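Long-range contacts in yeast Cdc13 OB4 (Candida glabrata, PDB 3RMH), which pairs with a second copy through this C-terminal OB-fold dimerization domain of Cdc13, a telomere protein that probably binds DNA: residues B[29-34]-B[99-104]; B[37-42]-B[94-99]; B[46-51]-B[67-72]; B[103-108]-B[116-121]. The protein carries 2 engineered substitutions. One frame throughout, in Å; residues are numbered along the deposited sequence.

Contact 1. Residues B[29-34]-B[99-104]; sequences IYVLNV and TSRLRV
Thr99 and Ser100 meet Val34 where strand 99-108 begins to pair antiparallel with strand 28-42, the seam between the fourth and first strands of the OB-fold barrel. Ser100 exchanges both backbone bonds with Val34, and Val34 O, which accepts Ser100 N, also has Thr99 CA 3.1 Å away in a CA-H...O contact. The Ser100 side chain packs against helix 124-134, at Leu127 and Gln130. Arg101 turns to the other face with Asn33 and Val31. With CG anti to the backbone N (chi1 179°) and the chain stretched as far as NE, it runs slantwise past both: Asn33 OD1 lies 3.2 Å from Arg101 CB, and Val31 CG1 is 3.3 Å from Arg101 NE. Leu102 brings the contact back to the barrel interior. Its O takes Leu32 N at 2.8 Å, while its CD1 reaches Val34 CG2. Arg103 contributes its aliphatic part on the outside, CB against Ile29 CG2 and CG alongside Val31 CG2; its guanidinium continues to Glu121. Inside again, Val104 CG2 meets Leu32 CD1 at 3.7 Å, the two side chains at about a right angle. Tyr30, whose OH bonds to Thr26, closes the ladder: Val104 O accepts Tyr30 N at 2.9 Å, and the same oxygen lies at the edge of the Tyr30 ring, 3.8 Å from CD1.

Contact 2. Residues B[37-42]-B[94-99]; sequences IDVEIV and PLLNET
Ile37 and Asn97 stand at about a right angle to each other, with Ile37 CG2 4.0 Å from Asn97 OD1. Both Asn97 OD1 and Ile37 O are acceptors, and a water that donates to each joins them. It gives one hydrogen to Asn97 OD1 at 2.6 Å and the other to Ile37 O at 3.1 Å, so a backbone carbonyl of the strand and a side-chain amide of the loop are tied through one molecule. Leu96 makes the other touch: its CD1 runs on anti to CA (chi2 173°), and the second branch, CD2, turns to the backbone where Ile37 joins Asp38, 4.4 Å from Ile37 C. The same methyl is 4.4 Å from Val39 CG2, a light apolar touch. In the OB fold this is the connection leading into the fourth strand, which here brushes the first, strand 28-42. Leu95 to Glu98 form a type II beta turn whose closing bond, Glu98 N to Leu95 O, is weak at 3.5 Å. Asn97 occupies its third position with positive phi (57°), and its backbone also bonds to Ile36. Leu95 packs on helix 124-134. The Ile37 CB points away from the loop, and its side chain packs on Ile114 of the second subunit.

Contact 3. Residues B[46-51]-B[67-72]; sequences EIRIKV and ILEVYI
In the second and third strands of the OB barrel, which run antiparallel, Ile47, Ile49 and Val51 form hydrogen-bonded pairs with Ile72, Val70 and Leu68. Each pair exchanges two backbone bonds, as in Val70 N to Ile49 O at 2.8 Å. These six side chains form the inner face. Val51 CG2 lies 3.7 Å from Leu68 CB, the two side chains side by side; further along, the CD1 methyls of Ile49 and Ile72 meet on the diagonal. The other face carries Arg48, Lys50, Glu69 and Tyr71. Within its own strand Arg48 grips Glu46 side-on, NE and NH2 both reaching OE1: the bond from Arg48 NE to Glu46 OE1 is 2.8 Å and fairly straight (163°), that from NH2 to OE1 3.3 Å. This carboxylate sits at the Tyr71 ring edge, turned 78° to the ring, with Glu46 OE1 3.8 Å from Tyr71 CD1. Its other oxygen bonds to Thr73. Glu69 is held more loosely: its OE2 rests 3.4 Å from Arg48 CD, well out of the guanidinium plane, and Lys50 NZ is 4.1 Å from Glu69 OE2, beyond salt-bridge distance, so the opposite charges probably attract without a direct bond. Arg48 also forms a salt bridge with Glu40 of the second subunit and packs on that subunit's Arg48, which puts this face in the dimer interface. Strand 28-42 flanks the pair through Arg48 and Lys50, strand 115-119 joins at Tyr71, and Phe81 of helix 75-82 lies against Ile47 and Ile72.

Contact 4. Residues B[103-108]-B[116-121]; sequences RVFQRP and RWSPIE
Trp117 takes Val104 and Gln106 against its six-membered ring. Val104 CG2 touches Trp117 CE3 at 3.6 Å, its side chain crossing the indole at about a right angle. Gln106 CG lies over the face in a CH-pi contact, 3.6 Å from the ring centroid and 18° off the normal, and the Gln106 amide continues almost parallel to the indole, 20° from its plane. Thr26 and His24 bind that amide, which helps to fix it there. On the opposite face of the sheet, Phe105 and Ile120 also meet at roughly a right angle, with Phe105 CD2 3.5 Å from Ile120 CG1. Strands 99-108 and 115-119 here make the beta hairpin of the fourth and fifth OB-fold strands. Phe105 and Arg107 form its hydrogen-bonded pairs with Ser118 and Arg116, for example Arg107 N to Arg116 O at 2.7 Å. Pro119, which has no N-H, stands opposite Val104 in a non-hydrogen-bonded pair, and just beyond the strand end Ile120 N still bonds to Arg103 O at 2.8 Å. Further out, Arg107 bends at chi3 (-60°) and sends NE weakly to Ser118 OG at 3.4 Å; that serine's stronger partner is the backbone O of Tyr71. A water links Arg107 O to Arg116 NH1. At the other end, Ile120 CB lies over one face of the Arg103 guanidinium, while Glu121 comes to its edge: Arg103 NH2 and Glu121 OE1 form a salt bridge of 2.9 Å, but the N-H is poorly aimed, so the hydrogen bond within it is weak.

Overall arrangement
Contacts 1, 3 and 4 are strand seams of the OB barrel, and contact 2 is a loop laid on its first strand. Contacts 1 and 2 both use strand 28-42, their centres about 14 Å apart, and contact 1 passes into contact 4 along strand 99-108 through Arg103 and Val104. Contact 3 adjoins contact 2, about 9 Å between centres, where strands 28-42 and 46-52 pair. A probable hydrogen bond from Tyr71 N to Trp117 O, 2.8 Å, brings contact 3 against contact 4 and closes the ring. Inside, Leu32 CD1 of contact 1 packs 3.7 Å from Leu68 CD2 of contact 3. Contacts 2, 3 and 4 touch the second subunit, whereas contact 1 does not.

Contact 1. Residues B[29-34]-B[99-104]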
# COMPACT_ATOMS: atom_id res chain seq x y z
N ILE B 29 7.77 -11.95 15.18
CA ILE B 29 6.73 -12.47 14.31
C ILE B 29 5.44 -12.18 15.04
O ILE B 29 5.30 -12.52 16.22
CB ILE B 29 6.90 -13.98 14.10
CG1 ILE B 29 8.17 -14.24 13.29
CG2 ILE B 29 5.69 -14.56 13.37
CD1 ILE B 29 8.68 -15.68 13.43
N TYR B 30 4.51 -11.54 14.33
CA TYR B 30 3.27 -11.10 14.93
C TYR B 30 2.16 -11.99 14.45
O TYR B 30 1.97 -12.18 13.24
CB TYR B 30 2.98 -9.66 14.52
CG TYR B 30 4.10 -8.73 14.92
CD1 TYR B 30 5.24 -8.61 14.13
CD2 TYR B 30 4.04 -7.99 16.10
CE1 TYR B 30 6.28 -7.77 14.50
CE2 TYR B 30 5.08 -7.15 16.47
CZ TYR B 30 6.20 -7.05 15.66
OH TYR B 30 7.23 -6.21 16.02
N VAL B 31 1.42 -12.56 15.39
CA VAL B 31 0.31 -13.42 15.05
C VAL B 31 -0.92 -12.54 14.92
O VAL B 31 -1.28 -11.83 15.86
CB VAL B 31 0.11 -14.50 16.11
CG1 VAL B 31 -1.06 -15.42 15.72
CG2 VAL B 31 1.40 -15.30 16.31
N LEU B 32 -1.56 -12.59 13.76
CA LEU B 32 -2.72 -11.76 13.52
C LEU B 32 -3.93 -12.63 13.19
O LEU B 32 -3.81 -13.59 12.44
CB LEU B 32 -2.47 -10.85 12.32
CG LEU B 32 -1.24 -9.96 12.40
CD1 LEU B 32 -1.11 -9.18 11.11
CD2 LEU B 32 -1.35 -9.03 13.60
N ASN B 33 -5.07 -12.29 13.77
CA ASN B 33 -6.35 -12.82 13.32
C ASN B 33 -7.14 -11.68 12.71
O ASN B 33 -7.67 -10.83 13.42
CB ASN B 33 -7.11 -13.48 14.49
CG ASN B 33 -6.46 -14.76 14.95
OD1 ASN B 33 -6.59 -15.80 14.30
ND2 ASN B 33 -5.73 -14.69 16.05
N VAL B 34 -7.18 -11.64 11.38
CA VAL B 34 -7.60 -10.43 10.70
C VAL B 34 -8.46 -10.73 9.49
O VAL B 34 -8.46 -11.85 9.00
CB VAL B 34 -6.37 -9.60 10.26
CG1 VAL B 34 -5.72 -8.98 11.48
CG2 VAL B 34 -5.36 -10.49 9.52
N THR B 99 -12.23 -13.72 8.59
CA THR B 99 -10.95 -13.74 9.32
C THR B 99 -10.08 -14.93 8.97
O THR B 99 -10.58 -16.04 8.82
CB THR B 99 -11.15 -13.77 10.85
OG1 THR B 99 -11.86 -14.96 11.22
CG2 THR B 99 -11.91 -12.56 11.33
N SER B 100 -8.77 -14.69 8.86
CA SER B 100 -7.78 -15.75 8.72
C SER B 100 -6.69 -15.45 9.73
O SER B 100 -6.49 -14.30 10.11
CB SER B 100 -7.18 -15.76 7.31
OG SER B 100 -8.12 -16.17 6.34
N ARG B 101 -5.98 -16.47 10.17
CA ARG B 101 -4.85 -16.25 11.06
C ARG B 101 -3.59 -16.25 10.22
O ARG B 101 -3.35 -17.19 9.46
CB ARG B 101 -4.77 -17.35 12.11
CG ARG B 101 -3.58 -17.22 13.07
CD ARG B 101 -3.71 -18.21 14.23
NE ARG B 101 -2.51 -18.29 15.05
CZ ARG B 101 -1.40 -18.95 14.71
NH1 ARG B 101 -1.33 -19.57 13.54
NH2 ARG B 101 -0.36 -18.97 15.53
N LEU B 102 -2.80 -15.19 10.35
CA LEU B 102 -1.55 -15.05 9.62
C LEU B 102 -0.45 -14.79 10.63
O LEU B 102 -0.69 -14.26 11.71
CB LEU B 102 -1.61 -13.84 8.69
CG LEU B 102 -2.69 -13.85 7.60
CD1 LEU B 102 -2.73 -12.50 6.92
CD2 LEU B 102 -2.38 -14.95 6.62
N ARG B 103 0.77 -15.17 10.27
CA ARG B 103 1.92 -14.86 11.08
C ARG B 103 2.82 -14.05 10.18
O ARG B 103 3.25 -14.54 9.14
CB ARG B 103 2.62 -16.14 11.53
CG ARG B 103 1.81 -16.94 12.55
CD ARG B 103 2.61 -18.12 13.11
NE ARG B 103 2.86 -19.15 12.10
CZ ARG B 103 4.07 -19.60 11.77
NH1 ARG B 103 5.15 -19.11 12.36
NH2 ARG B 103 4.19 -20.53 10.84
N VAL B 104 3.09 -12.80 10.56
CA VAL B 104 3.80 -11.89 9.66
C VAL B 104 5.08 -11.32 10.29
O VAL B 104 5.23 -11.31 11.51
CB VAL B 104 2.88 -10.74 9.17
CG1 VAL B 104 1.63 -11.30 8.48
CG2 VAL B 104 2.47 -9.83 10.32

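Contact 2. Residues B[37-42]-B[94-99]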
# COMPACT_ATOMS: atom_id res chain seq x y z
N ILE B 37 -9.40 -8.12 3.12
CA ILE B 37 -10.38 -7.30 2.41
C ILE B 37 -10.06 -7.04 0.94
O ILE B 37 -10.91 -6.57 0.20
CB ILE B 37 -10.60 -5.96 3.10
CG1 ILE B 37 -9.27 -5.23 3.26
CG2 ILE B 37 -11.30 -6.18 4.44
CD1 ILE B 37 -9.41 -3.81 3.74
N ASP B 38 -8.84 -7.32 0.52
CA ASP B 38 -8.51 -7.13 -0.89
C ASP B 38 -7.33 -8.01 -1.20
O ASP B 38 -6.45 -8.21 -0.36
CB ASP B 38 -8.17 -5.66 -1.17
CG ASP B 38 -8.34 -5.28 -2.64
OD1 ASP B 38 -8.90 -6.08 -3.41
OD2 ASP B 38 -7.93 -4.17 -3.02
N VAL B 39 -7.32 -8.55 -2.41
CA VAL B 39 -6.16 -9.27 -2.88
C VAL B 39 -5.84 -8.78 -4.28
O VAL B 39 -6.72 -8.59 -5.11
CB VAL B 39 -6.38 -10.80 -2.90
CG1 VAL B 39 -5.15 -11.49 -3.44
CG2 VAL B 39 -6.70 -11.33 -1.50
N GLU B 40 -4.56 -8.56 -4.55
CA GLU B 40 -4.14 -8.15 -5.86
C GLU B 40 -3.05 -9.09 -6.33
O GLU B 40 -2.17 -9.47 -5.55
CB GLU B 40 -3.65 -6.70 -5.83
CG GLU B 40 -3.09 -6.22 -7.14
CD GLU B 40 -3.11 -4.71 -7.24
OE1 GLU B 40 -3.25 -4.04 -6.19
OE2 GLU B 40 -3.00 -4.19 -8.37
N ILE B 41 -3.12 -9.49 -7.59
CA ILE B 41 -2.12 -10.37 -8.17
C ILE B 41 -1.35 -9.64 -9.26
O ILE B 41 -1.94 -8.98 -10.11
CB ILE B 41 -2.77 -11.61 -8.77
CG1 ILE B 41 -3.48 -12.42 -7.68
CG2 ILE B 41 -1.74 -12.46 -9.47
CD1 ILE B 41 -4.43 -13.48 -8.24
N VAL B 42 -0.02 -9.76 -9.23
CA VAL B 42 0.83 -9.21 -10.27
C VAL B 42 1.51 -10.36 -11.01
O VAL B 42 2.52 -10.89 -10.55
CB VAL B 42 1.89 -8.25 -9.69
CG1 VAL B 42 2.77 -7.70 -10.80
CG2 VAL B 42 1.22 -7.12 -8.94
N PRO B 94 -13.15 -17.22 -1.56
CA PRO B 94 -13.71 -17.69 -0.29
C PRO B 94 -13.09 -17.02 0.94
O PRO B 94 -13.64 -17.13 2.03
CB PRO B 94 -13.38 -19.20 -0.29
CG PRO B 94 -13.15 -19.53 -1.74
CD PRO B 94 -12.49 -18.30 -2.30
N LEU B 95 -11.97 -16.34 0.77
CA LEU B 95 -11.28 -15.74 1.92
C LEU B 95 -11.71 -14.29 2.22
O LEU B 95 -11.42 -13.76 3.30
CB LEU B 95 -9.76 -15.82 1.70
CG LEU B 95 -9.26 -17.20 1.26
CD1 LEU B 95 -7.75 -17.18 0.95
CD2 LEU B 95 -9.61 -18.29 2.27
N LEU B 96 -12.42 -13.65 1.29
CA LEU B 96 -12.68 -12.21 1.40
C LEU B 96 -13.68 -11.91 2.51
O LEU B 96 -14.66 -12.63 2.69
CB LEU B 96 -13.22 -11.65 0.08
CG LEU B 96 -12.31 -11.73 -1.15
CD1 LEU B 96 -13.07 -11.28 -2.39
CD2 LEU B 96 -11.03 -10.91 -0.96
N ASN B 97 -13.41 -10.84 3.25
CA ASN B 97 -14.31 -10.38 4.30
C ASN B 97 -14.59 -11.42 5.37
O ASN B 97 -15.66 -11.42 5.99
CB ASN B 97 -15.61 -9.85 3.68
CG ASN B 97 -15.35 -8.78 2.65
OD1 ASN B 97 -14.51 -7.89 2.85
ND2 ASN B 97 -16.05 -8.85 1.53
N GLU B 98 -13.63 -12.33 5.57
CA GLU B 98 -13.65 -13.30 6.65
C GLU B 98 -12.30 -13.25 7.35
O GLU B 98 -11.32 -12.81 6.76
CB GLU B 98 -13.88 -14.71 6.11
CG GLU B 98 -15.15 -14.87 5.26
CD GLU B 98 -16.44 -14.77 6.08
OE1 GLU B 98 -16.38 -14.78 7.32
OE2 GLU B 98 -17.52 -14.67 5.46
N THR B 99 -12.23 -13.72 8.59
CA THR B 99 -10.95 -13.74 9.32
C THR B 99 -10.08 -14.93 8.97
O THR B 99 -10.58 -16.04 8.82
CB THR B 99 -11.15 -13.77 10.85
OG1 THR B 99 -11.86 -14.96 11.22
CG2 THR B 99 -11.91 -12.56 11.33
O HOH W 1 -13.71 -5.87 1.46

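Contact 3. Residues B[46-51]-B[67-72]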
# COMPACT_ATOMS: atom_id res chain seq x y z
N GLU B 46 3.89 -11.79 -7.83
CA GLU B 46 3.56 -11.21 -6.53
C GLU B 46 2.08 -11.30 -6.17
O GLU B 46 1.22 -11.15 -7.03
CB GLU B 46 4.03 -9.75 -6.45
CG GLU B 46 3.93 -9.12 -5.07
CD GLU B 46 4.79 -7.87 -4.94
OE1 GLU B 46 4.30 -6.76 -5.24
OE2 GLU B 46 5.97 -7.99 -4.53
N ILE B 47 1.82 -11.54 -4.89
CA ILE B 47 0.47 -11.49 -4.34
C ILE B 47 0.47 -10.48 -3.20
O ILE B 47 1.30 -10.56 -2.29
CB ILE B 47 0.05 -12.87 -3.80
CG1 ILE B 47 0.17 -13.92 -4.90
CG2 ILE B 47 -1.39 -12.83 -3.23
CD1 ILE B 47 -0.04 -15.34 -4.41
N ARG B 48 -0.44 -9.52 -3.26
CA ARG B 48 -0.60 -8.55 -2.19
C ARG B 48 -1.95 -8.70 -1.53
O ARG B 48 -2.98 -8.63 -2.19
CB ARG B 48 -0.48 -7.13 -2.74
CG ARG B 48 0.79 -6.90 -3.51
CD ARG B 48 0.69 -5.59 -4.25
NE ARG B 48 1.83 -5.38 -5.14
CZ ARG B 48 1.88 -4.40 -6.04
NH1 ARG B 48 0.85 -3.57 -6.17
NH2 ARG B 48 2.95 -4.25 -6.81
N ILE B 49 -1.94 -8.86 -0.21
CA ILE B 49 -3.15 -9.12 0.57
C ILE B 49 -3.33 -7.99 1.59
O ILE B 49 -2.46 -7.78 2.43
CB ILE B 49 -3.01 -10.44 1.32
CG1 ILE B 49 -2.73 -11.58 0.34
CG2 ILE B 49 -4.25 -10.76 2.17
CD1 ILE B 49 -2.40 -12.90 1.01
N LYS B 50 -4.45 -7.28 1.52
CA LYS B 50 -4.73 -6.23 2.50
C LYS B 50 -5.61 -6.77 3.63
O LYS B 50 -6.63 -7.40 3.37
CB LYS B 50 -5.42 -5.02 1.84
CG LYS B 50 -4.51 -4.26 0.84
CD LYS B 50 -5.13 -2.93 0.40
CE LYS B 50 -4.25 -2.20 -0.62
NZ LYS B 50 -4.27 -2.85 -1.96
N VAL B 51 -5.20 -6.53 4.87
CA VAL B 51 -5.94 -7.03 6.03
C VAL B 51 -6.21 -5.92 7.04
O VAL B 51 -5.44 -4.96 7.15
CB VAL B 51 -5.19 -8.19 6.74
CG1 VAL B 51 -4.90 -9.33 5.76
CG2 VAL B 51 -3.88 -7.69 7.38
N ILE B 67 -4.77 -0.55 7.65
CA ILE B 67 -4.64 -1.65 6.71
C ILE B 67 -3.20 -2.12 6.64
O ILE B 67 -2.29 -1.32 6.44
CB ILE B 67 -5.07 -1.20 5.30
CG1 ILE B 67 -6.57 -0.85 5.30
CG2 ILE B 67 -4.79 -2.29 4.27
CD1 ILE B 67 -7.01 -0.03 4.07
N LEU B 68 -2.98 -3.43 6.82
CA LEU B 68 -1.65 -3.99 6.67
C LEU B 68 -1.59 -4.63 5.29
O LEU B 68 -2.44 -5.45 4.93
CB LEU B 68 -1.37 -5.03 7.77
CG LEU B 68 0.12 -5.35 7.99
CD1 LEU B 68 0.81 -4.19 8.72
CD2 LEU B 68 0.29 -6.62 8.79
N GLU B 69 -0.60 -4.23 4.50
CA GLU B 69 -0.38 -4.85 3.21
C GLU B 69 0.66 -5.96 3.32
O GLU B 69 1.82 -5.71 3.65
CB GLU B 69 0.01 -3.82 2.14
CG GLU B 69 0.06 -4.41 0.73
CD GLU B 69 -0.01 -3.35 -0.37
OE1 GLU B 69 0.16 -2.14 -0.07
OE2 GLU B 69 -0.24 -3.73 -1.54
N VAL B 70 0.22 -7.18 3.06
CA VAL B 70 1.04 -8.37 3.23
C VAL B 70 1.46 -8.88 1.86
O VAL B 70 0.63 -9.16 1.01
CB VAL B 70 0.23 -9.48 3.92
CG1 VAL B 70 1.04 -10.77 4.01
CG2 VAL B 70 -0.21 -9.02 5.31
N TYR B 71 2.77 -9.02 1.66
CA TYR B 71 3.31 -9.36 0.35
C TYR B 71 3.87 -10.76 0.31
O TYR B 71 4.61 -11.16 1.20
CB TYR B 71 4.50 -8.43 0.02
CG TYR B 71 4.14 -6.99 -0.21
CD1 TYR B 71 4.12 -6.47 -1.50
CD2 TYR B 71 3.87 -6.14 0.85
CE1 TYR B 71 3.81 -5.14 -1.72
CE2 TYR B 71 3.56 -4.80 0.63
CZ TYR B 71 3.53 -4.31 -0.65
OH TYR B 71 3.22 -2.99 -0.86
N ILE B 72 3.54 -11.48 -0.74
CA ILE B 72 4.17 -12.76 -1.03
C ILE B 72 4.90 -12.52 -2.34
O ILE B 72 4.27 -12.40 -3.39
CB ILE B 72 3.13 -13.85 -1.22
CG1 ILE B 72 2.34 -14.04 0.08
CG2 ILE B 72 3.80 -15.16 -1.60
CD1 ILE B 72 1.17 -15.02 -0.04

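Contact 4. Residues B[103-108]-B[116-121]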
# COMPACT_ATOMS: atom_id res chain seq x y z
N ARG B 103 0.77 -15.17 10.27
CA ARG B 103 1.92 -14.86 11.08
C ARG B 103 2.82 -14.05 10.18
O ARG B 103 3.25 -14.54 9.14
CB ARG B 103 2.62 -16.14 11.53
CG ARG B 103 1.81 -16.94 12.55
CD ARG B 103 2.61 -18.12 13.11
NE ARG B 103 2.86 -19.15 12.10
CZ ARG B 103 4.07 -19.60 11.77
NH1 ARG B 103 5.15 -19.11 12.36
NH2 ARG B 103 4.19 -20.53 10.84
N VAL B 104 3.09 -12.80 10.56
CA VAL B 104 3.80 -11.89 9.66
C VAL B 104 5.08 -11.32 10.29
O VAL B 104 5.23 -11.31 11.51
CB VAL B 104 2.88 -10.74 9.17
CG1 VAL B 104 1.63 -11.30 8.48
CG2 VAL B 104 2.47 -9.83 10.32
N PHE B 105 5.99 -10.86 9.44
CA PHE B 105 7.22 -10.23 9.88
C PHE B 105 7.61 -9.13 8.89
O PHE B 105 7.11 -9.10 7.76
CB PHE B 105 8.35 -11.28 10.04
CG PHE B 105 8.87 -11.81 8.74
CD1 PHE B 105 10.11 -11.42 8.26
CD2 PHE B 105 8.11 -12.68 7.98
CE1 PHE B 105 10.58 -11.90 7.04
CE2 PHE B 105 8.57 -13.15 6.76
CZ PHE B 105 9.80 -12.77 6.30
N GLN B 106 8.49 -8.23 9.32
CA GLN B 106 8.99 -7.16 8.45
C GLN B 106 10.10 -7.67 7.55
O GLN B 106 11.16 -8.11 8.03
CB GLN B 106 9.54 -5.99 9.25
CG GLN B 106 8.53 -5.21 10.05
CD GLN B 106 9.16 -4.53 11.24
OE1 GLN B 106 9.80 -5.18 12.06
NE2 GLN B 106 8.99 -3.22 11.34
N ARG B 107 9.88 -7.58 6.25
CA ARG B 107 10.91 -7.95 5.31
C ARG B 107 11.54 -6.67 4.73
O ARG B 107 10.84 -5.81 4.18
CB ARG B 107 10.34 -8.82 4.20
CG ARG B 107 11.36 -9.31 3.21
CD ARG B 107 10.72 -10.16 2.13
NE ARG B 107 10.06 -11.33 2.69
CZ ARG B 107 10.67 -12.49 2.90
NH1 ARG B 107 11.96 -12.63 2.60
NH2 ARG B 107 10.00 -13.52 3.42
N PRO B 108 12.86 -6.54 4.86
CA PRO B 108 13.57 -5.39 4.30
C PRO B 108 13.86 -5.62 2.83
O PRO B 108 14.13 -6.75 2.42
CB PRO B 108 14.88 -5.40 5.08
CG PRO B 108 15.13 -6.86 5.31
CD PRO B 108 13.77 -7.50 5.51
N ARG B 116 8.32 -3.92 4.14
CA ARG B 116 7.13 -4.63 3.69
C ARG B 116 6.86 -5.81 4.62
O ARG B 116 7.79 -6.52 5.00
CB ARG B 116 7.28 -5.12 2.25
CG ARG B 116 7.29 -4.00 1.21
CD ARG B 116 7.55 -4.54 -0.18
NE ARG B 116 7.58 -3.47 -1.19
CZ ARG B 116 8.62 -2.66 -1.39
NH1 ARG B 116 9.72 -2.79 -0.65
NH2 ARG B 116 8.57 -1.72 -2.33
N TRP B 117 5.60 -5.99 4.97
CA TRP B 117 5.18 -7.10 5.81
C TRP B 117 4.94 -8.33 4.94
O TRP B 117 4.41 -8.24 3.82
CB TRP B 117 3.91 -6.71 6.59
CG TRP B 117 4.23 -5.69 7.64
CD1 TRP B 117 4.27 -4.33 7.49
CD2 TRP B 117 4.63 -5.96 9.00
NE1 TRP B 117 4.65 -3.73 8.68
CE2 TRP B 117 4.88 -4.70 9.60
CE3 TRP B 117 4.79 -7.12 9.74
CZ2 TRP B 117 5.27 -4.60 10.95
CZ3 TRP B 117 5.20 -7.01 11.06
CH2 TRP B 117 5.42 -5.76 11.66
N SER B 118 5.33 -9.49 5.45
CA SER B 118 5.30 -10.72 4.68
C SER B 118 4.83 -11.82 5.60
O SER B 118 5.11 -11.77 6.79
CB SER B 118 6.72 -11.02 4.19
OG SER B 118 6.71 -11.89 3.08
N PRO B 119 4.13 -12.83 5.07
CA PRO B 119 3.65 -13.92 5.92
C PRO B 119 4.58 -15.13 5.94
O PRO B 119 5.35 -15.36 5.01
CB PRO B 119 2.32 -14.30 5.26
CG PRO B 119 2.57 -14.07 3.80
CD PRO B 119 3.55 -12.89 3.71
N ILE B 120 4.48 -15.93 7.00
CA ILE B 120 5.34 -17.09 7.17
C ILE B 120 4.58 -18.39 7.01
O ILE B 120 3.56 -18.57 7.66
CB ILE B 120 5.95 -17.09 8.58
CG1 ILE B 120 6.80 -15.84 8.78
CG2 ILE B 120 6.76 -18.37 8.81
CD1 ILE B 120 7.02 -15.48 10.23
N GLU B 121 5.09 -19.30 6.19
CA GLU B 121 4.50 -20.62 6.02
C GLU B 121 3.02 -20.51 5.68
O GLU B 121 2.19 -21.29 6.13
CB GLU B 121 4.69 -21.47 7.29
CG GLU B 121 6.12 -21.94 7.52
CD GLU B 121 6.32 -22.55 8.90
OE1 GLU B 121 5.32 -22.83 9.58
OE2 GLU B 121 7.49 -22.74 9.30
O HOH W 2 1.06 -16.92 7.83
O HOH W 3 6.62 -1.42 9.93
O HOH W 4 10.63 -4.80 1.63